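Local coordinates for protein anopheles gambiae adenosine kinase (Anopheles gambiae, PDB 3LOO) that probably phosphorylates adenosine at the expense of ATP to give AMP, and binds bis(adenosine)-5'-tetraphosphate, at residues Gly24-Leu29 against Arg98-Phe103; Tyr48-Asn53 against Met63-Glu68; Val106-Tyr111 against Tyr128-Thr133; Tyr181-Phe186 against Asn211-Phe216. One frame throughout, in Å; residues are numbered along the deposited sequence.

Contact 1: Gly24-Leu29 against Arg98-Phe103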
# COMPACT_ATOMS: atom_id res chain seq x y z
N GLY A 24 -10.15 4.77 15.44
CA GLY A 24 -10.84 4.48 14.19
C GLY A 24 -11.01 5.67 13.25
O GLY A 24 -11.95 5.70 12.49
N MET A 25 -10.09 6.63 13.25
CA MET A 25 -10.19 7.70 12.26
C MET A 25 -9.89 7.24 10.80
O MET A 25 -10.43 7.81 9.83
CB MET A 25 -9.26 8.85 12.63
CG MET A 25 -9.52 9.38 14.06
SD MET A 25 -8.47 10.75 14.42
CE MET A 25 -6.87 10.10 14.61
N LEU A 26 -9.01 6.23 10.67
CA LEU A 26 -8.51 5.79 9.37
C LEU A 26 -8.90 4.32 9.21
O LEU A 26 -8.65 3.53 10.11
CB LEU A 26 -6.99 5.93 9.36
CG LEU A 26 -6.22 5.25 8.22
CD1 LEU A 26 -6.66 5.79 6.84
CD2 LEU A 26 -4.72 5.46 8.42
N VAL A 27 -9.56 3.97 8.11
CA VAL A 27 -9.67 2.56 7.77
C VAL A 27 -8.91 2.24 6.48
O VAL A 27 -8.97 2.99 5.52
CB VAL A 27 -11.08 1.90 7.84
CG1 VAL A 27 -12.13 2.75 8.46
CG2 VAL A 27 -11.52 1.19 6.51
N GLY A 28 -8.16 1.14 6.54
CA GLY A 28 -7.40 0.62 5.42
C GLY A 28 -7.92 -0.75 5.04
O GLY A 28 -8.23 -1.55 5.90
N LEU A 29 -8.03 -1.01 3.74
CA LEU A 29 -8.42 -2.32 3.25
C LEU A 29 -7.27 -2.82 2.38
O LEU A 29 -6.81 -2.09 1.52
CB LEU A 29 -9.66 -2.22 2.36
CG LEU A 29 -11.05 -1.96 2.93
CD1 LEU A 29 -11.11 -0.64 3.57
CD2 LEU A 29 -12.03 -1.96 1.71
N ARG A 98 -5.03 2.14 18.05
CA ARG A 98 -6.43 2.04 17.57
C ARG A 98 -6.89 3.20 16.74
O ARG A 98 -8.05 3.24 16.33
CB ARG A 98 -7.42 1.78 18.74
CG ARG A 98 -7.26 0.43 19.44
CD ARG A 98 -8.20 0.36 20.69
NE ARG A 98 -9.57 0.80 20.35
CZ ARG A 98 -10.56 0.00 19.97
NH1 ARG A 98 -10.36 -1.30 19.86
NH2 ARG A 98 -11.77 0.51 19.72
N THR A 99 -5.99 4.14 16.46
CA THR A 99 -6.29 5.28 15.60
C THR A 99 -6.57 4.77 14.15
O THR A 99 -7.41 5.35 13.45
CB THR A 99 -5.20 6.37 15.64
OG1 THR A 99 -4.96 6.77 17.00
CG2 THR A 99 -5.65 7.62 14.89
N ALA A 100 -5.87 3.70 13.73
CA ALA A 100 -6.12 3.07 12.42
C ALA A 100 -6.68 1.66 12.55
O ALA A 100 -6.27 0.89 13.44
CB ALA A 100 -4.84 3.08 11.55
N ILE A 101 -7.65 1.36 11.69
CA ILE A 101 -8.27 0.05 11.61
C ILE A 101 -7.87 -0.64 10.27
O ILE A 101 -7.92 0.01 9.23
CB ILE A 101 -9.80 0.17 11.64
CG1 ILE A 101 -10.27 0.75 13.01
CG2 ILE A 101 -10.44 -1.20 11.44
CD1 ILE A 101 -11.70 1.23 12.94
N PHE A 102 -7.44 -1.90 10.33
CA PHE A 102 -7.09 -2.66 9.12
C PHE A 102 -8.11 -3.78 8.83
O PHE A 102 -8.40 -4.59 9.71
CB PHE A 102 -5.65 -3.23 9.19
CG PHE A 102 -5.26 -4.06 7.94
CD1 PHE A 102 -4.92 -3.43 6.76
CD2 PHE A 102 -5.28 -5.42 7.97
CE1 PHE A 102 -4.60 -4.16 5.59
CE2 PHE A 102 -4.96 -6.18 6.79
CZ PHE A 102 -4.62 -5.53 5.61
N PHE A 103 -8.63 -3.81 7.60
CA PHE A 103 -9.47 -4.93 7.13
C PHE A 103 -8.74 -5.70 6.03
O PHE A 103 -8.26 -5.10 5.05
CB PHE A 103 -10.81 -4.48 6.54
CG PHE A 103 -11.76 -3.84 7.53
CD1 PHE A 103 -12.26 -4.56 8.62
CD2 PHE A 103 -12.22 -2.55 7.30
CE1 PHE A 103 -13.17 -3.99 9.51
CE2 PHE A 103 -13.15 -1.96 8.19
CZ PHE A 103 -13.62 -2.70 9.29
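In the central sheet of the kinase, strand 26-29 pairs in parallel with strand 100-103, the short axes 4.7 Å apart and inclined by 20°. Leu26 faces Ala100, Val27 Ile101, Gly28 Phe102 and Leu29 Phe103. Three strong backbone bonds fix this register: Ile101 N gives to Leu26 O, Gly28 N to Ile101 O, and Phe103 N to Gly28 O at 2.9 Å, with 174° at its hydrogen. Before the strands, Gly24 N reaches Arg98 O at 2.7 Å, while the bond from Leu26 N to Thr99 O is weak. Gly24, at positive phi, lies with CA 3.6 Å from Ile101 CD1, so the isoleucine's tip ends against bare backbone.

Val27, Leu29, Ile101 and Phe103 share one sheet face. With its ring swung beside its own N (chi1 -66°), Phe103 crosses Val27, whose CG2 lies 3.9 Å from Phe103 CD2; Leu29 CD1 comes to the ring's edge, 4.3 Å from Phe103 CD2. Ile101 CG2 sits over one ring face near the rim. Tyr173 and Leu174 of helix 168-176 cover this side. On the opposite face of the sheet, Leu26 CD2 meets Ala100 CB at 3.9 Å, and Leu87 and Gln91 of helix 82-94 pack on Ala100. Parallel strands covered by helices on both faces are typical of the alpha/beta domain of pfkB-family kinases.

Contact 2: Tyr48-Asn53 against Met63-Glu68; sequences YDMQPN and MPMYQE
Tyr48 lays its ring against Met65 and sends its hydroxyl to Glu68. Met65 CB stands over the middle of one ring face, 3.6 Å from the Tyr48 centroid and 13° off the normal. The sulfur follows the same side chain outward: Met65 SD is 4.4 Å from that centroid, an oblique Met-aromatic contact. Met65 CG is anti to the backbone N (chi1 -172°) and the chain runs straight through chi2, which carries the sulfur across the ring toward Met50; there Met50 SD and Met65 SD stand 3.7 Å apart. At the far end of the ring, Tyr48 OH donates to Glu68 OE1 over 2.6 Å, with the oxygen in the ring plane, the carboxylate turned 64° from the ring, and the hydroxyl nearly on the carboxylate's C-O axis. Pro64 CB adds a looser flank, 3.8 Å from Tyr48 OH.

One shell out, Lys47 forms a salt bridge with the same Glu68 OE1. Helix 42-47 ends in a Schellman motif with Asp49, at positive phi, as its C-prime residue, and Asp49 is itself salt-bridged to Lys61. Ala140 and Leu142 of strand 137-144 back Met65 and Met50 respectively. Gripped by a hydroxyl and an ammonium together, Glu68 OE1 probably carries a stabilised negative charge, while the methylene and sulfur of Met65 cover one face of the ring beside it.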
# COMPACT_ATOMS: atom_id res chain seq x y z
N TYR A 48 12.15 -19.56 -11.83
CA TYR A 48 10.72 -19.28 -11.62
C TYR A 48 10.12 -18.26 -12.62
O TYR A 48 9.01 -17.72 -12.40
CB TYR A 48 10.47 -18.89 -10.15
CG TYR A 48 10.62 -20.08 -9.23
CD1 TYR A 48 9.64 -21.05 -9.17
CD2 TYR A 48 11.76 -20.23 -8.46
CE1 TYR A 48 9.78 -22.17 -8.31
CE2 TYR A 48 11.91 -21.32 -7.61
CZ TYR A 48 10.94 -22.28 -7.54
OH TYR A 48 11.13 -23.35 -6.70
N ASP A 49 10.84 -18.02 -13.72
CA ASP A 49 10.42 -17.13 -14.81
C ASP A 49 10.10 -15.77 -14.24
O ASP A 49 9.08 -15.18 -14.58
CB ASP A 49 9.20 -17.70 -15.54
CG ASP A 49 9.45 -19.08 -16.08
OD1 ASP A 49 10.60 -19.34 -16.48
OD2 ASP A 49 8.50 -19.89 -16.11
N MET A 50 10.97 -15.28 -13.36
CA MET A 50 10.78 -13.98 -12.77
C MET A 50 11.80 -13.02 -13.33
O MET A 50 12.93 -13.43 -13.65
CB MET A 50 10.91 -14.06 -11.24
CG MET A 50 9.71 -14.75 -10.59
SD MET A 50 9.88 -14.97 -8.82
CE MET A 50 10.00 -13.26 -8.22
N GLN A 51 11.40 -11.76 -13.44
CA GLN A 51 12.28 -10.70 -13.90
C GLN A 51 12.88 -10.02 -12.69
O GLN A 51 12.22 -9.90 -11.67
CB GLN A 51 11.49 -9.64 -14.68
CG GLN A 51 10.56 -10.17 -15.76
CD GLN A 51 11.31 -10.93 -16.84
OE1 GLN A 51 12.44 -10.58 -17.19
NE2 GLN A 51 10.67 -11.98 -17.36
N PRO A 52 14.11 -9.50 -12.82
CA PRO A 52 14.55 -8.63 -11.71
C PRO A 52 13.66 -7.38 -11.70
O PRO A 52 12.98 -7.12 -12.69
CB PRO A 52 16.01 -8.29 -12.07
CG PRO A 52 16.14 -8.57 -13.55
CD PRO A 52 15.13 -9.65 -13.88
N ASN A 53 13.63 -6.66 -10.59
CA ASN A 53 12.99 -5.34 -10.57
C ASN A 53 11.49 -5.38 -10.98
O ASN A 53 11.05 -4.61 -11.81
CB ASN A 53 13.80 -4.40 -11.49
CG ASN A 53 13.57 -2.94 -11.20
OD1 ASN A 53 13.59 -2.50 -10.04
ND2 ASN A 53 13.40 -2.14 -12.26
N MET A 63 4.66 -21.75 -6.68
CA MET A 63 4.40 -22.24 -5.34
C MET A 63 5.57 -22.92 -4.63
O MET A 63 5.73 -22.73 -3.42
CB MET A 63 3.18 -23.15 -5.30
CG MET A 63 1.84 -22.45 -5.55
SD MET A 63 1.57 -20.89 -4.67
CE MET A 63 0.03 -20.38 -5.45
N PRO A 64 6.36 -23.75 -5.36
CA PRO A 64 7.50 -24.41 -4.71
C PRO A 64 8.59 -23.45 -4.28
O PRO A 64 9.49 -23.83 -3.55
CB PRO A 64 8.03 -25.37 -5.80
CG PRO A 64 6.79 -25.65 -6.66
CD PRO A 64 6.13 -24.30 -6.72
N MET A 65 8.52 -22.20 -4.74
CA MET A 65 9.56 -21.23 -4.41
C MET A 65 9.59 -20.84 -2.92
O MET A 65 10.68 -20.59 -2.36
CB MET A 65 9.39 -19.99 -5.28
CG MET A 65 10.50 -18.99 -5.16
SD MET A 65 10.20 -17.49 -6.11
CE MET A 65 8.46 -17.12 -5.69
N TYR A 66 8.41 -20.79 -2.28
CA TYR A 66 8.31 -20.37 -0.86
C TYR A 66 9.11 -21.31 0.09
O TYR A 66 10.01 -20.86 0.83
CB TYR A 66 6.83 -20.16 -0.46
CG TYR A 66 6.19 -19.08 -1.35
CD1 TYR A 66 6.47 -17.73 -1.14
CD2 TYR A 66 5.41 -19.43 -2.45
CE1 TYR A 66 5.92 -16.75 -1.96
CE2 TYR A 66 4.87 -18.47 -3.28
CZ TYR A 66 5.13 -17.13 -3.03
OH TYR A 66 4.63 -16.16 -3.84
N GLN A 67 8.85 -22.61 0.01
CA GLN A 67 9.59 -23.58 0.83
C GLN A 67 11.09 -23.57 0.51
O GLN A 67 11.93 -23.71 1.41
CB GLN A 67 9.04 -24.99 0.64
CG GLN A 67 9.69 -26.05 1.50
CD GLN A 67 9.32 -27.47 1.11
OE1 GLN A 67 8.33 -27.70 0.41
NE2 GLN A 67 10.10 -28.44 1.58
N GLU A 68 11.42 -23.41 -0.78
CA GLU A 68 12.80 -23.34 -1.21
C GLU A 68 13.51 -22.14 -0.61
O GLU A 68 14.68 -22.26 -0.18
CB GLU A 68 12.87 -23.34 -2.73
CG GLU A 68 14.28 -23.28 -3.28
CD GLU A 68 14.36 -23.53 -4.79
OE1 GLU A 68 13.32 -23.79 -5.47
OE2 GLU A 68 15.48 -23.44 -5.29

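Contact 3: Val106-Tyr111 against Tyr128-Thr133; sequences VGQDEY and YQRSAT
Val106 divides its two methyls between flat groups of the neighbouring strand. CG1 stands over the centre of the Tyr128 ring, 3.7 Å from the centroid and 7° off the normal, a CH-pi contact. CG2 lies over one face of the Arg130 guanidinium, off toward its rim, 3.7 Å from Arg130 CZ, and also touches Tyr128 CD2 at 3.6 Å. A bend at chi2 (-67°) turns the Arg130 chain back over Val106 and brings NH1 to Gly107 O at 2.9 Å, though the 125° angle makes that bond weak. Gln108 crosses the arginine obliquely: its NE2 lies 3.7 Å from Arg130 CB, the amide and guanidinium planes inclined to each other, while OE1 rests by Ala132 CB.

Beneath the side chains, Val106 N donates to Gln129 O and Ser131 N to Val106 O at 2.8 Å. Where the strands part, one water bridges Gln108 N and Ser131 O, and a second links Asp109 O with Arg130 NH1. Asp109 OD1 N-caps helix 110-122 through Ala112 N, and Tyr128 OH bonds to Gln84. Strand 100-107, helix 110-122 and strand 125-131 form a beta-alpha-beta crossover, and this contact joins its two parallel strands, 125-131 being the outermost at this end of the sheet.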
# COMPACT_ATOMS: atom_id res chain seq x y z
N VAL A 106 -7.00 -13.33 6.44
CA VAL A 106 -5.85 -14.17 6.78
C VAL A 106 -6.36 -15.59 6.97
O VAL A 106 -7.58 -15.83 6.98
CB VAL A 106 -5.11 -13.73 8.09
CG1 VAL A 106 -4.43 -12.33 7.95
CG2 VAL A 106 -6.05 -13.77 9.32
N GLY A 107 -5.43 -16.52 7.15
CA GLY A 107 -5.78 -17.91 7.43
C GLY A 107 -5.91 -18.09 8.93
O GLY A 107 -5.76 -17.12 9.70
N GLN A 108 -6.14 -19.33 9.36
CA GLN A 108 -6.12 -19.62 10.79
C GLN A 108 -4.90 -20.45 11.09
O GLN A 108 -5.00 -21.67 11.20
CB GLN A 108 -7.38 -20.36 11.19
CG GLN A 108 -8.48 -19.40 11.50
CD GLN A 108 -9.82 -20.04 11.43
OE1 GLN A 108 -9.95 -21.14 10.91
NE2 GLN A 108 -10.82 -19.39 11.98
N ASP A 109 -3.76 -19.79 11.20
CA ASP A 109 -2.50 -20.52 11.12
C ASP A 109 -1.43 -19.75 11.82
O ASP A 109 -1.71 -18.69 12.37
CB ASP A 109 -2.12 -20.83 9.66
CG ASP A 109 -2.07 -19.60 8.77
OD1 ASP A 109 -2.07 -18.48 9.28
OD2 ASP A 109 -2.00 -19.77 7.54
N GLU A 110 -0.21 -20.28 11.85
CA GLU A 110 0.88 -19.58 12.52
C GLU A 110 1.21 -18.24 11.84
O GLU A 110 1.63 -17.32 12.51
CB GLU A 110 2.19 -20.37 12.49
CG GLU A 110 2.19 -21.73 13.06
CD GLU A 110 3.58 -22.32 13.01
OE1 GLU A 110 3.86 -23.11 12.10
OE2 GLU A 110 4.41 -21.90 13.84
N TYR A 111 1.11 -18.20 10.51
CA TYR A 111 1.48 -17.00 9.76
C TYR A 111 0.56 -15.87 10.14
O TYR A 111 1.03 -14.77 10.28
CB TYR A 111 1.43 -17.23 8.23
CG TYR A 111 2.60 -17.99 7.65
CD1 TYR A 111 3.70 -18.36 8.43
CD2 TYR A 111 2.62 -18.33 6.29
CE1 TYR A 111 4.79 -19.03 7.88
CE2 TYR A 111 3.68 -18.98 5.73
CZ TYR A 111 4.77 -19.34 6.52
OH TYR A 111 5.81 -20.01 5.93
N TYR A 128 -9.26 -8.65 11.06
CA TYR A 128 -9.08 -9.69 10.03
C TYR A 128 -10.33 -10.55 9.87
O TYR A 128 -10.87 -11.03 10.86
CB TYR A 128 -7.92 -10.64 10.37
CG TYR A 128 -6.50 -10.10 10.36
CD1 TYR A 128 -6.09 -9.02 9.54
CD2 TYR A 128 -5.54 -10.69 11.18
CE1 TYR A 128 -4.74 -8.58 9.57
CE2 TYR A 128 -4.21 -10.27 11.18
CZ TYR A 128 -3.81 -9.22 10.38
OH TYR A 128 -2.46 -8.82 10.46
N GLN A 129 -10.76 -10.75 8.64
CA GLN A 129 -11.61 -11.88 8.29
C GLN A 129 -10.72 -13.15 8.33
O GLN A 129 -9.51 -13.09 8.13
CB GLN A 129 -12.22 -11.67 6.89
CG GLN A 129 -13.23 -12.72 6.43
CD GLN A 129 -13.91 -12.32 5.12
OE1 GLN A 129 -13.48 -11.42 4.43
NE2 GLN A 129 -14.99 -13.02 4.79
N ARG A 130 -11.33 -14.30 8.62
CA ARG A 130 -10.60 -15.55 8.80
C ARG A 130 -11.06 -16.53 7.76
O ARG A 130 -12.26 -16.75 7.61
CB ARG A 130 -10.85 -16.17 10.19
CG ARG A 130 -10.30 -15.39 11.33
CD ARG A 130 -8.85 -15.44 11.22
NE ARG A 130 -8.21 -14.63 12.22
CZ ARG A 130 -6.98 -14.86 12.69
NH1 ARG A 130 -6.27 -15.94 12.27
NH2 ARG A 130 -6.50 -14.02 13.59
N SER A 131 -10.12 -17.10 7.03
CA SER A 131 -10.41 -18.21 6.13
C SER A 131 -10.01 -19.53 6.81
O SER A 131 -8.85 -19.71 7.23
CB SER A 131 -9.64 -18.04 4.83
OG SER A 131 -9.99 -19.06 3.91
N ALA A 132 -10.93 -20.48 6.91
CA ALA A 132 -10.51 -21.80 7.42
C ALA A 132 -9.96 -22.71 6.29
O ALA A 132 -9.28 -23.73 6.57
CB ALA A 132 -11.62 -22.49 8.21
N THR A 133 -10.22 -22.31 5.04
CA THR A 133 -9.79 -23.09 3.86
C THR A 133 -8.45 -22.73 3.27
O THR A 133 -7.80 -23.59 2.69
CB THR A 133 -10.83 -23.11 2.71
OG1 THR A 133 -10.92 -21.80 2.12
CG2 THR A 133 -12.20 -23.59 3.20
O HOH W 1 -6.07 -21.29 7.44
O HOH W 2 -4.03 -17.63 13.78

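Contact 4: Tyr181-Phe186 against Asn211-Phe216; sequences YVSGFF and NLSAPF. With B4P (bis(adenosine)-5'-tetraphosphate), chain D.
The Phe185 ring is sandwiched. An adenine of bis(adenosine)-5'-tetraphosphate covers one face, with C5A 3.4 Å above the ring plane and over its centre. Ser213 CB takes the opposite face, 3.4 Å from the centroid and 7° off the normal. At the edge, near the plane, comes Phe216, whose CZ is 3.7 Å from Phe185 CD1 while the two ring planes make 41°. The adenine's amino nitrogen N6A in turn approaches the edge of Phe216.

Ser213, at positive phi, has OG beside its own N, pointing back at the turn after strand 181-183, where Phe185 N gives it a weak bond. Gly184 N donates to Asn211 O at 2.8 Å in the parallel pairing. Asn211 works with both ends of its amide: OD1 accepts from Ser213 N, an Asx turn, and ND2 donates to Tyr181 OH at 2.9 Å, the hydroxyl slightly tilted from the amide plane and the tyrosine ring at 65° to it. In the segment 181-186, Ser183 OG takes Phe186 N in an ST motif.

Bonds at both ends fix the amide's rotation, and the Asn211 side chain lies about 4 Å from a bound magnesium ion. The adenine stack is probably held largely by dispersion, against a buried ring whose other face Ser213 fills.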
# COMPACT_ATOMS: atom_id res chain seq x y z
N TYR A 181 -8.15 4.29 3.02
CA TYR A 181 -6.96 4.01 2.21
C TYR A 181 -7.04 2.58 1.69
O TYR A 181 -7.23 1.64 2.48
CB TYR A 181 -5.67 4.25 2.99
CG TYR A 181 -4.42 3.97 2.19
CD1 TYR A 181 -4.21 4.59 0.94
CD2 TYR A 181 -3.45 3.07 2.66
CE1 TYR A 181 -3.04 4.31 0.17
CE2 TYR A 181 -2.31 2.78 1.92
CZ TYR A 181 -2.10 3.41 0.68
OH TYR A 181 -0.97 3.14 -0.04
N VAL A 182 -6.86 2.42 0.38
CA VAL A 182 -6.92 1.10 -0.25
C VAL A 182 -5.76 0.98 -1.23
O VAL A 182 -5.39 1.95 -1.85
CB VAL A 182 -8.25 0.88 -0.98
CG1 VAL A 182 -8.31 -0.53 -1.58
CG2 VAL A 182 -9.46 1.01 -0.00
N SER A 183 -5.16 -0.20 -1.35
CA SER A 183 -4.06 -0.37 -2.34
C SER A 183 -4.67 -0.84 -3.66
O SER A 183 -5.73 -1.47 -3.66
CB SER A 183 -3.05 -1.41 -1.88
OG SER A 183 -3.73 -2.64 -1.64
N GLY A 184 -4.01 -0.56 -4.78
CA GLY A 184 -4.39 -1.23 -6.04
C GLY A 184 -4.29 -2.76 -5.94
O GLY A 184 -5.07 -3.48 -6.57
N PHE A 185 -3.33 -3.26 -5.15
CA PHE A 185 -3.23 -4.69 -4.82
C PHE A 185 -4.57 -5.34 -4.39
O PHE A 185 -4.86 -6.50 -4.73
CB PHE A 185 -2.22 -4.88 -3.68
CG PHE A 185 -0.78 -4.66 -4.08
CD1 PHE A 185 -0.27 -5.19 -5.29
CD2 PHE A 185 0.09 -3.99 -3.22
CE1 PHE A 185 1.07 -5.05 -5.62
CE2 PHE A 185 1.46 -3.81 -3.55
CZ PHE A 185 1.95 -4.36 -4.77
N PHE A 186 -5.36 -4.60 -3.60
CA PHE A 186 -6.65 -5.10 -3.09
C PHE A 186 -7.68 -5.30 -4.20
O PHE A 186 -8.66 -6.03 -4.01
CB PHE A 186 -7.19 -4.16 -1.96
CG PHE A 186 -8.43 -4.67 -1.24
CD1 PHE A 186 -8.36 -5.71 -0.31
CD2 PHE A 186 -9.66 -4.06 -1.45
CE1 PHE A 186 -9.49 -6.15 0.40
CE2 PHE A 186 -10.80 -4.48 -0.76
CZ PHE A 186 -10.72 -5.53 0.18
N ASN A 211 -3.39 3.59 -3.77
CA ASN A 211 -2.04 3.50 -4.26
C ASN A 211 -2.10 2.75 -5.59
O ASN A 211 -2.90 1.79 -5.72
CB ASN A 211 -1.24 2.66 -3.29
CG ASN A 211 0.22 2.92 -3.38
OD1 ASN A 211 0.85 2.66 -4.41
ND2 ASN A 211 0.78 3.48 -2.30
N LEU A 212 -1.24 3.12 -6.54
CA LEU A 212 -1.18 2.33 -7.77
C LEU A 212 -0.63 0.94 -7.54
O LEU A 212 -0.96 0.02 -8.29
CB LEU A 212 -0.46 3.06 -8.90
CG LEU A 212 -1.15 4.30 -9.46
CD1 LEU A 212 -0.17 5.05 -10.37
CD2 LEU A 212 -2.53 3.91 -10.16
N SER A 213 0.20 0.80 -6.50
CA SER A 213 0.77 -0.49 -6.02
C SER A 213 1.83 -1.17 -6.88
O SER A 213 2.89 -1.56 -6.37
CB SER A 213 -0.34 -1.48 -5.68
OG SER A 213 -1.09 -1.02 -4.56
N ALA A 214 1.55 -1.37 -8.17
CA ALA A 214 2.49 -2.07 -9.06
C ALA A 214 2.04 -1.88 -10.49
O ALA A 214 0.84 -1.74 -10.74
CB ALA A 214 2.54 -3.59 -8.75
N PRO A 215 2.98 -1.98 -11.45
CA PRO A 215 2.61 -1.87 -12.86
C PRO A 215 1.47 -2.77 -13.28
O PRO A 215 0.66 -2.36 -14.12
CB PRO A 215 3.91 -2.24 -13.60
CG PRO A 215 4.92 -1.61 -12.70
CD PRO A 215 4.45 -2.00 -11.29
N PHE A 216 1.35 -3.95 -12.68
CA PHE A 216 0.27 -4.84 -13.12
C PHE A 216 -1.09 -4.35 -12.77
O PHE A 216 -2.08 -4.83 -13.32
CB PHE A 216 0.44 -6.31 -12.64
CG PHE A 216 0.18 -6.55 -11.18
CD1 PHE A 216 -1.12 -6.72 -10.69
CD2 PHE A 216 1.24 -6.73 -10.30
CE1 PHE A 216 -1.36 -6.99 -9.31
CE2 PHE A 216 1.00 -7.01 -8.91
CZ PHE A 216 -0.29 -7.14 -8.44
PA B4P D . 8.53 -2.61 -2.08
O1A B4P D . 9.69 -2.86 -1.13
O2A B4P D . 8.61 -3.27 -3.46
O3A B4P D . 8.56 -1.04 -2.40
PB B4P D . 7.31 -0.11 -2.09
O1B B4P D . 7.08 0.05 -0.59
O2B B4P D . 6.13 -0.40 -3.01
O3B B4P D . 8.28 1.13 -2.63
PG B4P D . 8.03 2.12 -3.87
O1G B4P D . 8.69 1.64 -5.12
O2G B4P D . 6.53 2.31 -3.98
O3G B4P D . 8.68 3.51 -3.41
PD B4P D . 10.00 4.28 -3.92
O1D B4P D . 11.05 3.27 -4.19
O2D B4P D . 9.68 5.34 -4.93
O5E B4P D . 7.12 -2.94 -1.36
C5E B4P D . 7.19 -4.13 -0.60
C4E B4P D . 5.88 -4.60 -0.05
O4E B4P D . 4.90 -4.84 -1.06
C3E B4P D . 6.10 -5.95 0.59
O3E B4P D . 6.09 -5.69 2.01
C2E B4P D . 4.89 -6.78 0.18
O2E B4P D . 4.21 -7.43 1.27
C1E B4P D . 3.99 -5.78 -0.56
N9A B4P D . 3.29 -6.46 -1.66
C8A B4P D . 3.83 -7.01 -2.79
N7A B4P D . 2.81 -7.54 -3.53
C5A B4P D . 1.63 -7.37 -2.85
C6A B4P D . 0.29 -7.68 -3.10
N6A B4P D . -0.13 -8.37 -4.21
N1A B4P D . -0.64 -7.35 -2.17
C2A B4P D . -0.30 -6.67 -1.05
N3A B4P D . 0.98 -6.34 -0.80
C4A B4P D . 1.95 -6.67 -1.69
O5F B4P D . 10.39 4.98 -2.53
C5F B4P D . 9.44 5.65 -1.72
C4F B4P D . 10.22 6.58 -0.80
O4F B4P D . 11.31 5.89 -0.15
C3F B4P D . 10.93 7.67 -1.58
O3F B4P D . 10.01 8.70 -1.90
C2F B4P D . 12.03 8.09 -0.63
O2F B4P D . 11.52 9.02 0.35
C1F B4P D . 12.44 6.76 0.02
N9B B4P D . 13.59 6.21 -0.77
C8B B4P D . 13.52 5.23 -1.69
N7B B4P D . 14.74 4.98 -2.22
C5B B4P D . 15.63 5.82 -1.65
C6B B4P D . 17.00 6.06 -1.79
N6B B4P D . 17.71 5.32 -2.67
N1B B4P D . 17.60 7.01 -1.01
C2B B4P D . 16.89 7.75 -0.13
N3B B4P D . 15.55 7.57 0.04
C4B B4P D . 14.87 6.63 -0.69

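How the contacts relate
Contacts 1, 3 and 4 all reach one sheet, where strands 125-131, 100-107, 26-29, 179-183 and 207-211 follow in order. Contact 1 adjoins contact 4 through a probable hydrogen bond from Tyr181 N to Val27 O (2.9 Å), and touches contact 3 where Phe102 CD2 meets Tyr128 CE1 at 3.6 Å. Contact 2 stands apart beside the smaller sheet, its centre 32 Å from that of contact 1, although its sequence is nested within the loop contact 1 closes. Contact 4 touches one adenine of the ligand directly; the side chains of Phe102, Met50 and Val106 lie about 8, 10 and 11 Å from the ligand, so contacts 1 to 3 do not touch it through these side chains.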